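PDB 3G7Q: valine-pyruvate aminotransferase from Salmonella typhimurium, which transfers the amino group of L-valine to pyruvate with the help of pyridoxal 5'-phosphate, giving 3-methyl-2-oxobutanoate and L-alanine. Local coordinates for residues V86-R89 / E90-W94; R235-N239 / P240-L244; M246-K250 / L251-G255; W94-P98 / Q99-L103. One frame throughout, in Å; residues are numbered along the deposited sequence.

Interaction 1: V86-R89 / E90-W94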
loop_
_atom_site.group_PDB
_atom_site.type_symbol
_atom_site.label_atom_id
_atom_site.label_comp_id
_atom_site.label_asym_id
_atom_site.label_seq_id
_atom_site.Cartn_x
_atom_site.Cartn_y
_atom_site.Cartn_z
ATOM N N VAL A 86 19.410 14.786 -0.910
ATOM C CA VAL A 86 20.598 15.317 -1.591
ATOM C C VAL A 86 20.254 15.783 -3.006
ATOM O O VAL A 86 20.669 16.870 -3.413
ATOM C CB VAL A 86 21.764 14.289 -1.600
ATOM C CG1 VAL A 86 22.912 14.781 -2.440
ATOM C CG2 VAL A 86 22.247 14.027 -0.172
ATOM N N LEU A 87 19.454 15.004 -3.728
ATOM C CA LEU A 87 19.049 15.376 -5.076
ATOM C C LEU A 87 18.337 16.721 -5.118
ATOM O O LEU A 87 18.675 17.596 -5.960
ATOM C CB LEU A 87 18.100 14.332 -5.663
ATOM C CG LEU A 87 17.507 14.599 -7.047
ATOM C CD1 LEU A 87 18.616 14.539 -8.084
ATOM C CD2 LEU A 87 16.389 13.602 -7.370
ATOM N N LEU A 88 17.347 16.890 -4.245
ATOM C CA LEU A 88 16.544 18.127 -4.253
ATOM C C LEU A 88 17.337 19.321 -3.737
ATOM O O LEU A 88 17.215 20.440 -4.274
ATOM C CB LEU A 88 15.234 17.937 -3.481
ATOM C CG LEU A 88 14.247 16.934 -4.099
ATOM C CD1 LEU A 88 13.066 16.724 -3.141
ATOM C CD2 LEU A 88 13.753 17.316 -5.526
ATOM N N ARG A 89 18.158 19.087 -2.726
ATOM C CA ARG A 89 19.052 20.118 -2.224
ATOM C C ARG A 89 20.020 20.612 -3.307
ATOM O O ARG A 89 20.146 21.829 -3.528
ATOM C CB ARG A 89 19.886 19.599 -1.062
ATOM C CG ARG A 89 19.133 19.353 0.221
ATOM C CD ARG A 89 19.988 18.599 1.222
ATOM N NE ARG A 89 20.939 19.452 1.886
ATOM C CZ ARG A 89 20.636 20.304 2.868
ATOM N NH1 ARG A 89 19.379 20.461 3.285
ATOM N NH2 ARG A 89 21.592 21.045 3.417
ATOM N N GLU A 90 20.686 19.694 -4.002
ATOM C CA GLU A 90 21.724 20.103 -4.969
ATOM C C GLU A 90 21.226 20.528 -6.336
ATOM O O GLU A 90 21.892 21.324 -6.998
ATOM C CB GLU A 90 22.797 19.008 -5.126
ATOM C CG GLU A 90 23.717 18.878 -3.918
ATOM C CD GLU A 90 24.478 20.165 -3.607
ATOM O OE1 GLU A 90 25.128 20.739 -4.521
ATOM O OE2 GLU A 90 24.421 20.598 -2.434
ATOM N N THR A 91 20.078 20.026 -6.764
ATOM C CA THR A 91 19.556 20.376 -8.085
ATOM C C THR A 91 18.679 21.628 -8.071
ATOM O O THR A 91 18.717 22.410 -9.023
ATOM C CB THR A 91 18.787 19.195 -8.731
ATOM O OG1 THR A 91 17.606 18.901 -7.993
ATOM C CG2 THR A 91 19.667 17.937 -8.800
ATOM N N LEU A 92 17.911 21.828 -6.997
ATOM C CA LEU A 92 16.962 22.952 -6.940
ATOM C C LEU A 92 17.220 23.980 -5.834
ATOM O O LEU A 92 16.603 25.044 -5.825
ATOM C CB LEU A 92 15.542 22.403 -6.817
ATOM C CG LEU A 92 15.022 21.589 -7.999
ATOM C CD1 LEU A 92 13.690 20.869 -7.657
ATOM C CD2 LEU A 92 14.850 22.446 -9.252
ATOM N N GLY A 93 18.122 23.675 -4.917
ATOM C CA GLY A 93 18.393 24.549 -3.792
ATOM C C GLY A 93 17.311 24.514 -2.717
ATOM O O GLY A 93 17.178 25.463 -1.947
ATOM N N TRP A 94 16.538 23.431 -2.650
ATOM C CA TRP A 94 15.513 23.320 -1.606
ATOM C C TRP A 94 16.145 22.821 -0.297
ATOM O O TRP A 94 16.961 21.894 -0.307
ATOM C CB TRP A 94 14.363 22.400 -2.020
ATOM C CG TRP A 94 13.550 22.852 -3.190
ATOM C CD1 TRP A 94 13.537 24.088 -3.768
ATOM C CD2 TRP A 94 12.517 22.101 -3.832
ATOM N NE1 TRP A 94 12.608 24.124 -4.786
ATOM C CE2 TRP A 94 11.970 22.918 -4.846
ATOM C CE3 TRP A 94 12.029 20.805 -3.672
ATOM C CZ2 TRP A 94 10.946 22.485 -5.679
ATOM C CZ3 TRP A 94 11.012 20.372 -4.506
ATOM C CH2 TRP A 94 10.491 21.206 -5.507
#
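T91 holds L87 O twice, through its backbone N at 2.9 Å and through its hydroxyl, whose OG1 donates to L87 O at 2.6 Å. The two donors come from opposite faces of the carbonyl plane. This double grip depends on chi1 of T91 (66°), which lodges OG1 between the backbone N and the carbonyl carbon, placing the hydroxyl against the carbonyl of the turn before. E90 N and L92 N continue the helical ladder by bonding to V86 O and L88 O.

Helix 77-92 runs out here. G93, the first residue past it, has positive phi (75°), the usual signature of a glycine that ends a helix. Its N reaches R89 O in a weak bond, and W94 N makes another, long and weak, to L88 O. Beyond the turn W94 O lies close to R89, 3.3 Å from CA in a CH···O contact and 3.4 Å from CG.

Apolar contacts line one flank. L88 and L92 run side by side, CD2 to CD1 at 4.1 Å, and L92 CD1 in turn rests on the rim of one face of the W94 indole. L87 CD1 meets T91 CG2 at 3.6 Å, and both residues pack on L300 of helix 299-325.

The guanidinium of R89 reaches past the helix end: NH1 is hydrogen-bonded to I96 O and forms a salt bridge with E97 OE2.

Interaction 2: R235-N239 / P240-L244; sequences RPLWN and PNIIL
The indole of W238 carries the backbone N of P240 over one face, offset toward the rim of the six-membered ring, while I96 CD1 from the loop before strand 101-104 lies over the opposite face. The five-membered part looks back at the strand: NE1 makes a weak, bent bond to I242 O (3.2 Å, 123° at the hydrogen), and CD1 touches I242 CG2 at 3.9 Å and L244 CB at 4.2 Å. The side chains of W238 and I242 run antiparallel past one another.

The second flat group is the amide of N239. Its OD1 accepts N241 N at 3.0 Å in the carbonyl plane, which closes an Asx turn around P240. A chi1 of 63° turns the amide back toward N241 N. The backbone adds a type I beta turn from N239 to I242, I242 N donating to N239 O at 2.9 Å. The amide also lies across I242 at about a right angle, ND2 3.7 Å from CD1, and ND2 itself is held by D206.

I242 CD1 is pressed against L237 as well, 3.4 Å from CG, tighter than ordinary van der Waals contact.

The turn leads the chain into strand 242-247 of the large mixed sheet. L237, N241 and I242 pack against helix 199-211, with N241 ND2 fastened to I214 O; W238 and L244 rest on I262 of strand 259-262, and I243 points away from the turn to L114 and F118 of helix 107-118.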
loop_
_atom_site.group_PDB
_atom_site.type_symbol
_atom_site.label_atom_id
_atom_site.label_comp_id
_atom_site.label_asym_id
_atom_site.label_seq_id
_atom_site.Cartn_x
_atom_site.Cartn_y
_atom_site.Cartn_z
ATOM N N ARG A 235 7.629 27.549 -12.753
ATOM C CA ARG A 235 8.688 27.680 -11.755
ATOM C C ARG A 235 8.401 26.733 -10.609
ATOM O O ARG A 235 7.318 26.766 -10.037
ATOM C CB ARG A 235 8.774 29.104 -11.222
ATOM C CG ARG A 235 9.773 29.254 -10.079
ATOM C CD ARG A 235 9.838 30.688 -9.543
ATOM N NE ARG A 235 9.986 31.570 -10.669
ATOM C CZ ARG A 235 9.041 32.337 -11.208
ATOM N NH1 ARG A 235 7.832 32.461 -10.659
ATOM N NH2 ARG A 235 9.344 33.043 -12.282
ATOM N N PRO A 236 9.366 25.868 -10.259
ATOM C CA PRO A 236 9.102 24.994 -9.117
ATOM C C PRO A 236 8.935 25.794 -7.827
ATOM O O PRO A 236 9.496 26.903 -7.701
ATOM C CB PRO A 236 10.343 24.096 -9.074
ATOM C CG PRO A 236 10.917 24.177 -10.476
ATOM C CD PRO A 236 10.671 25.578 -10.879
ATOM N N LEU A 237 8.162 25.245 -6.896
ATOM C CA LEU A 237 7.861 25.899 -5.635
ATOM C C LEU A 237 7.880 24.939 -4.470
ATOM O O LEU A 237 7.219 23.903 -4.505
ATOM C CB LEU A 237 6.458 26.519 -5.671
ATOM C CG LEU A 237 5.951 27.286 -4.425
ATOM C CD1 LEU A 237 6.787 28.518 -4.137
ATOM C CD2 LEU A 237 4.466 27.684 -4.556
ATOM N N TRP A 238 8.630 25.288 -3.436
ATOM C CA TRP A 238 8.542 24.554 -2.174
ATOM C C TRP A 238 8.907 25.481 -1.025
ATOM O O TRP A 238 9.792 26.346 -1.156
ATOM C CB TRP A 238 9.394 23.279 -2.104
ATOM C CG TRP A 238 9.017 22.486 -0.847
ATOM C CD1 TRP A 238 7.954 21.623 -0.710
ATOM C CD2 TRP A 238 9.659 22.522 0.432
ATOM N NE1 TRP A 238 7.897 21.136 0.576
ATOM C CE2 TRP A 238 8.940 21.657 1.291
ATOM C CE3 TRP A 238 10.776 23.189 0.932
ATOM C CZ2 TRP A 238 9.300 21.456 2.618
ATOM C CZ3 TRP A 238 11.124 23.002 2.236
ATOM C CH2 TRP A 238 10.394 22.131 3.073
ATOM N N ASN A 239 8.131 25.374 0.049
ATOM C CA ASN A 239 8.426 26.051 1.315
ATOM C C ASN A 239 7.781 25.189 2.396
ATOM O O ASN A 239 7.034 24.253 2.074
ATOM C CB ASN A 239 7.981 27.517 1.313
ATOM C CG ASN A 239 6.495 27.686 1.162
ATOM O OD1 ASN A 239 5.725 27.159 1.949
ATOM N ND2 ASN A 239 6.084 28.469 0.164
ATOM N N PRO A 240 8.087 25.445 3.670
ATOM C CA PRO A 240 7.532 24.566 4.718
ATOM C C PRO A 240 6.000 24.433 4.834
ATOM O O PRO A 240 5.550 23.525 5.531
ATOM C CB PRO A 240 8.112 25.169 6.001
ATOM C CG PRO A 240 9.383 25.790 5.564
ATOM C CD PRO A 240 9.022 26.425 4.240
ATOM N N ASN A 241 5.218 25.311 4.199
ATOM C CA ASN A 241 3.755 25.178 4.204
ATOM C C ASN A 241 3.240 24.439 2.967
ATOM O O ASN A 241 2.029 24.392 2.718
ATOM C CB ASN A 241 3.069 26.535 4.283
ATOM C CG ASN A 241 1.612 26.437 4.720
ATOM O OD1 ASN A 241 1.306 25.732 5.661
ATOM N ND2 ASN A 241 0.719 27.154 4.046
ATOM N N ILE A 242 4.152 23.901 2.168
ATOM C CA ILE A 242 3.760 23.154 0.979
ATOM C C ILE A 242 3.995 21.667 1.203
ATOM O O ILE A 242 4.972 21.260 1.832
ATOM C CB ILE A 242 4.485 23.651 -0.270
ATOM C CG1 ILE A 242 3.953 25.043 -0.616
ATOM C CG2 ILE A 242 4.249 22.684 -1.448
ATOM C CD1 ILE A 242 4.586 25.666 -1.751
ATOM N N ILE A 243 3.056 20.865 0.733
ATOM C CA ILE A 243 3.167 19.411 0.768
ATOM C C ILE A 243 3.232 19.001 -0.699
ATOM O O ILE A 243 2.283 19.211 -1.434
ATOM C CB ILE A 243 1.985 18.738 1.475
ATOM C CG1 ILE A 243 1.814 19.276 2.922
ATOM C CG2 ILE A 243 2.184 17.202 1.521
ATOM C CD1 ILE A 243 0.546 18.760 3.603
ATOM N N LEU A 244 4.344 18.394 -1.104
ATOM C CA LEU A 244 4.591 18.049 -2.500
ATOM C C LEU A 244 4.598 16.537 -2.690
ATOM O O LEU A 244 5.415 15.864 -2.064
ATOM C CB LEU A 244 5.934 18.672 -2.887
ATOM C CG LEU A 244 6.561 18.513 -4.267
ATOM C CD1 LEU A 244 5.568 18.903 -5.318
ATOM C CD2 LEU A 244 7.830 19.388 -4.323
#

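Interaction 3: M246-K250 / L251-G255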
loop_
_atom_site.group_PDB
_atom_site.type_symbol
_atom_site.label_atom_id
_atom_site.label_comp_id
_atom_site.label_asym_id
_atom_site.label_seq_id
_atom_site.Cartn_x
_atom_site.Cartn_y
_atom_site.Cartn_z
HETATM N N MSE A 246 5.181 13.274 -5.116
HETATM C CA MSE A 246 5.876 12.817 -6.307
HETATM C C MSE A 246 5.700 11.313 -6.407
HETATM O O MSE A 246 5.254 10.661 -5.465
HETATM C CB MSE A 246 7.353 13.228 -6.266
HETATM C CG MSE A 246 7.555 14.755 -6.180
HETATM SE SE MSE A 246 9.447 15.173 -6.209
HETATM C CE MSE A 246 9.497 15.109 -8.475
ATOM N N SER A 247 6.074 10.747 -7.540
ATOM C CA SER A 247 5.874 9.326 -7.747
ATOM C C SER A 247 6.850 8.803 -8.762
ATOM O O SER A 247 7.338 9.539 -9.590
ATOM C CB SER A 247 4.441 9.098 -8.260
ATOM O OG SER A 247 4.202 7.717 -8.540
ATOM N N LEU A 248 7.141 7.518 -8.678
ATOM C CA LEU A 248 8.005 6.855 -9.645
ATOM C C LEU A 248 7.231 6.282 -10.837
ATOM O O LEU A 248 7.801 6.058 -11.887
ATOM C CB LEU A 248 8.705 5.717 -8.914
ATOM C CG LEU A 248 9.869 4.975 -9.525
ATOM C CD1 LEU A 248 10.970 5.900 -10.008
ATOM C CD2 LEU A 248 10.389 4.008 -8.426
ATOM N N SER A 249 5.929 6.091 -10.707
ATOM C CA SER A 249 5.177 5.348 -11.727
ATOM C C SER A 249 5.184 5.951 -13.120
ATOM O O SER A 249 5.348 5.224 -14.111
ATOM C CB SER A 249 3.728 5.124 -11.279
ATOM O OG SER A 249 2.998 6.313 -11.331
ATOM N N LYS A 250 5.093 7.274 -13.216
ATOM C CA LYS A 250 5.028 7.917 -14.533
ATOM C C LYS A 250 6.402 7.995 -15.225
ATOM O O LYS A 250 6.506 8.465 -16.365
ATOM C CB LYS A 250 4.278 9.242 -14.459
ATOM C CG LYS A 250 2.931 9.157 -13.694
ATOM C CD LYS A 250 1.928 8.144 -14.278
ATOM C CE LYS A 250 0.710 8.009 -13.367
ATOM N NZ LYS A 250 -0.259 7.062 -13.942
ATOM N N LEU A 251 7.443 7.520 -14.536
ATOM C CA LEU A 251 8.753 7.346 -15.132
ATOM C C LEU A 251 8.737 6.118 -16.052
ATOM O O LEU A 251 9.694 5.880 -16.785
ATOM C CB LEU A 251 9.817 7.120 -14.048
ATOM C CG LEU A 251 11.283 7.274 -14.467
ATOM C CD1 LEU A 251 11.598 8.736 -14.638
ATOM C CD2 LEU A 251 12.226 6.654 -13.444
ATOM N N GLY A 252 7.658 5.330 -15.997
ATOM C CA GLY A 252 7.528 4.099 -16.778
ATOM C C GLY A 252 7.670 2.857 -15.902
ATOM O O GLY A 252 8.013 1.781 -16.398
ATOM N N LEU A 253 7.392 3.006 -14.609
ATOM C CA LEU A 253 7.476 1.921 -13.643
ATOM C C LEU A 253 6.144 1.781 -12.903
ATOM O O LEU A 253 6.114 1.784 -11.674
ATOM C CB LEU A 253 8.622 2.178 -12.664
ATOM C CG LEU A 253 10.030 2.214 -13.273
ATOM C CD1 LEU A 253 11.081 2.697 -12.271
ATOM C CD2 LEU A 253 10.414 0.807 -13.856
ATOM N N PRO A 254 5.043 1.623 -13.658
ATOM C CA PRO A 254 3.727 1.564 -13.018
ATOM C C PRO A 254 3.551 0.342 -12.127
ATOM O O PRO A 254 2.640 0.329 -11.304
ATOM C CB PRO A 254 2.772 1.533 -14.215
ATOM C CG PRO A 254 3.556 0.878 -15.294
ATOM C CD PRO A 254 4.921 1.468 -15.121
ATOM N N GLY A 255 4.429 -0.651 -12.288
ATOM C CA GLY A 255 4.464 -1.835 -11.438
ATOM C C GLY A 255 5.257 -1.670 -10.156
ATOM O O GLY A 255 5.252 -2.564 -9.312
#
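L248 sends CG anti to its own backbone N (chi1 -168°) while L253 keeps CG beside its N (chi1 -63°), and the two side chains thereby converge, L248 CG lying 3.8 Å from L253 CD1. In one of its two deposited conformers L251 joins them, its CD2 3.7 Å from L248 CD1, to make a small leucine cluster.

Above the cluster the chain winds through a tight turn. L251 N donates to L248 O at 3.0 Å. S249 O is gripped by two donors arriving from the same face of its plane, G252 N at 3.0 Å and L253 N at 3.1 Å. G252 allows the reversal: with phi at 107° a beta carbon would collide with the carbonyl oxygen of L251. At the entrance S247 OG accepts S249 N at 3.2 Å, an ST turn that carries strand 242-247 into the turn.

The leucines pack on helix 285-295, and L251 and L253 also on F51 of helix 45-61; L253 and P254 reach C69 of the second subunit.

K250 NZ is hydrogen-bonded to G39 O, and its side chain touches Y222. In fold type I aminotransferases a lysine in such a Ser-x-Ser-Lys sequence forms the Schiff base with pyridoxal phosphate, and K250 probably corresponds to it. The chemistry is accordingly two-sided: leucines anchor the turn in the core, and the S249 carbonyl, which accepts two hydrogen bonds, and the ST turn fix the backbone from which the lysine extends.

Interaction 4: W94-P98 / Q99-L103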
loop_
_atom_site.group_PDB
_atom_site.type_symbol
_atom_site.label_atom_id
_atom_site.label_comp_id
_atom_site.label_asym_id
_atom_site.label_seq_id
_atom_site.Cartn_x
_atom_site.Cartn_y
_atom_site.Cartn_z
ATOM N N TRP A 94 16.538 23.431 -2.650
ATOM C CA TRP A 94 15.513 23.320 -1.606
ATOM C C TRP A 94 16.145 22.821 -0.297
ATOM O O TRP A 94 16.961 21.894 -0.307
ATOM C CB TRP A 94 14.363 22.400 -2.020
ATOM C CG TRP A 94 13.550 22.852 -3.190
ATOM C CD1 TRP A 94 13.537 24.088 -3.768
ATOM C CD2 TRP A 94 12.517 22.101 -3.832
ATOM N NE1 TRP A 94 12.608 24.124 -4.786
ATOM C CE2 TRP A 94 11.970 22.918 -4.846
ATOM C CE3 TRP A 94 12.029 20.805 -3.672
ATOM C CZ2 TRP A 94 10.946 22.485 -5.679
ATOM C CZ3 TRP A 94 11.012 20.372 -4.506
ATOM C CH2 TRP A 94 10.491 21.206 -5.507
ATOM N N ASP A 95 15.763 23.428 0.827
ATOM C CA ASP A 95 16.315 23.052 2.130
ATOM C C ASP A 95 15.548 21.828 2.660
ATOM O O ASP A 95 14.748 21.926 3.574
ATOM C CB ASP A 95 16.243 24.243 3.079
ATOM C CG ASP A 95 16.897 23.976 4.415
ATOM O OD1 ASP A 95 17.589 22.949 4.577
ATOM O OD2 ASP A 95 16.714 24.822 5.312
ATOM N N ILE A 96 15.822 20.679 2.054
ATOM C CA ILE A 96 15.154 19.425 2.374
ATOM C C ILE A 96 16.117 18.499 3.102
ATOM O O ILE A 96 17.277 18.428 2.753
ATOM C CB ILE A 96 14.666 18.728 1.071
ATOM C CG1 ILE A 96 13.637 19.587 0.340
ATOM C CG2 ILE A 96 14.001 17.385 1.335
ATOM C CD1 ILE A 96 12.530 20.075 1.231
ATOM N N GLU A 97 15.635 17.817 4.139
ATOM C CA GLU A 97 16.412 16.822 4.839
ATOM C C GLU A 97 15.564 15.565 4.829
ATOM O O GLU A 97 14.390 15.636 4.498
ATOM C CB GLU A 97 16.693 17.261 6.271
ATOM C CG GLU A 97 17.672 18.429 6.419
ATOM C CD GLU A 97 19.097 18.104 5.977
ATOM O OE1 GLU A 97 19.383 16.943 5.597
ATOM O OE2 GLU A 97 19.943 19.022 6.027
ATOM N N PRO A 98 16.144 14.399 5.187
ATOM C CA PRO A 98 15.331 13.163 5.218
ATOM C C PRO A 98 14.057 13.261 6.065
ATOM O O PRO A 98 13.059 12.631 5.740
ATOM C CB PRO A 98 16.298 12.128 5.807
ATOM C CG PRO A 98 17.634 12.614 5.412
ATOM C CD PRO A 98 17.558 14.125 5.489
ATOM N N GLN A 99 14.076 14.091 7.104
ATOM C CA GLN A 99 12.920 14.287 7.984
ATOM C C GLN A 99 11.782 15.040 7.295
ATOM O O GLN A 99 10.698 15.170 7.866
ATOM C CB GLN A 99 13.290 15.058 9.250
ATOM C CG GLN A 99 14.627 14.691 9.855
ATOM C CD GLN A 99 15.778 15.447 9.200
ATOM O OE1 GLN A 99 15.801 16.685 9.179
ATOM N NE2 GLN A 99 16.739 14.705 8.679
ATOM N N ASN A 100 12.053 15.586 6.104
ATOM C CA ASN A 100 11.048 16.239 5.281
ATOM C C ASN A 100 10.477 15.312 4.212
ATOM O O ASN A 100 9.672 15.753 3.392
ATOM C CB ASN A 100 11.652 17.452 4.568
ATOM C CG ASN A 100 12.130 18.508 5.516
ATOM O OD1 ASN A 100 13.328 18.761 5.610
ATOM N ND2 ASN A 100 11.208 19.088 6.282
ATOM N N ILE A 101 10.830 14.030 4.241
ATOM C CA ILE A 101 10.380 13.101 3.209
ATOM C C ILE A 101 9.753 11.823 3.793
ATOM O O ILE A 101 10.279 11.252 4.756
ATOM C CB ILE A 101 11.553 12.688 2.315
ATOM C CG1 ILE A 101 12.335 13.936 1.822
ATOM C CG2 ILE A 101 11.057 11.872 1.143
ATOM C CD1 ILE A 101 13.458 13.607 0.827
ATOM N N ALA A 102 8.623 11.415 3.220
ATOM C CA ALA A 102 7.939 10.156 3.590
ATOM C C ALA A 102 7.644 9.402 2.300
ATOM O O ALA A 102 7.394 10.012 1.247
ATOM C CB ALA A 102 6.659 10.450 4.365
ATOM N N LEU A 103 7.699 8.073 2.346
ATOM C CA LEU A 103 7.411 7.256 1.184
ATOM C C LEU A 103 6.095 6.532 1.403
ATOM O O LEU A 103 5.755 6.206 2.539
ATOM C CB LEU A 103 8.518 6.240 0.963
ATOM C CG LEU A 103 9.941 6.775 0.863
ATOM C CD1 LEU A 103 10.917 5.625 0.659
ATOM C CD2 LEU A 103 10.031 7.786 -0.280
HETATM O O HOH W 1 19.606 15.843 8.904
#
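N100 and E97 bond to each other twice. The side-chain OD1 of N100 accepts E97 N at 2.9 Å, in the plane of the amide and on a lone pair, and N100 N donates back to E97 O at 2.8 Å. A third bond, I101 N to P98 O at 3.0 Å, extends the 3-10 turn. The Q99 amide folds back over the chain because its side chain bends at chi2 (84°); it lies alongside E97, with OE1 3.1 Å from E97 CB and NE2 3.3 Å from P98 CD. A water accepts from Q99 NE2 at 3.1 Å and donates weakly to E97 OE1. Below the turn I96 CG2 crosses I101 at about a right angle, 3.9 Å from CD1.

Farther out, A263 O takes N100 ND2 and so fixes the rotation of the amide, while the E97 carboxylate is tied to R89 of the preceding helix. I101 rests on L81 and L84 of that helix, and I96 on I262 of strand 259-262.

Gripping both the N-H and the C=O of E97, N100 clasps the 3-10 turn that leads into strand 101-104, an edge of the seven-stranded sheet characteristic of the large domain of fold type I aminotransferases.

How the interactions relate
Interactions 1 and 4 are consecutive and share W94: the first ends helix 77-92, the second starts strand 101-104, and R89 links them by a salt bridge and a hydrogen bond. Interaction 1 is at the surface; the others are partly buried. Interaction 2 meets 1 and 4 through hydrophobic contact, its W238 and L244 packing on W94. Interactions 2 and 3 sit at the two ends of strand 242-247; interaction 3 lies deepest, about 11 Å from the chain centre, and only there does the second subunit take part. Side-chain oxygens accept backbone N-H in interactions 2 and 4 (asparagine amides) and 3 (a serine), whereas in interaction 1 a threonine hydroxyl donates to a helix carbonyl.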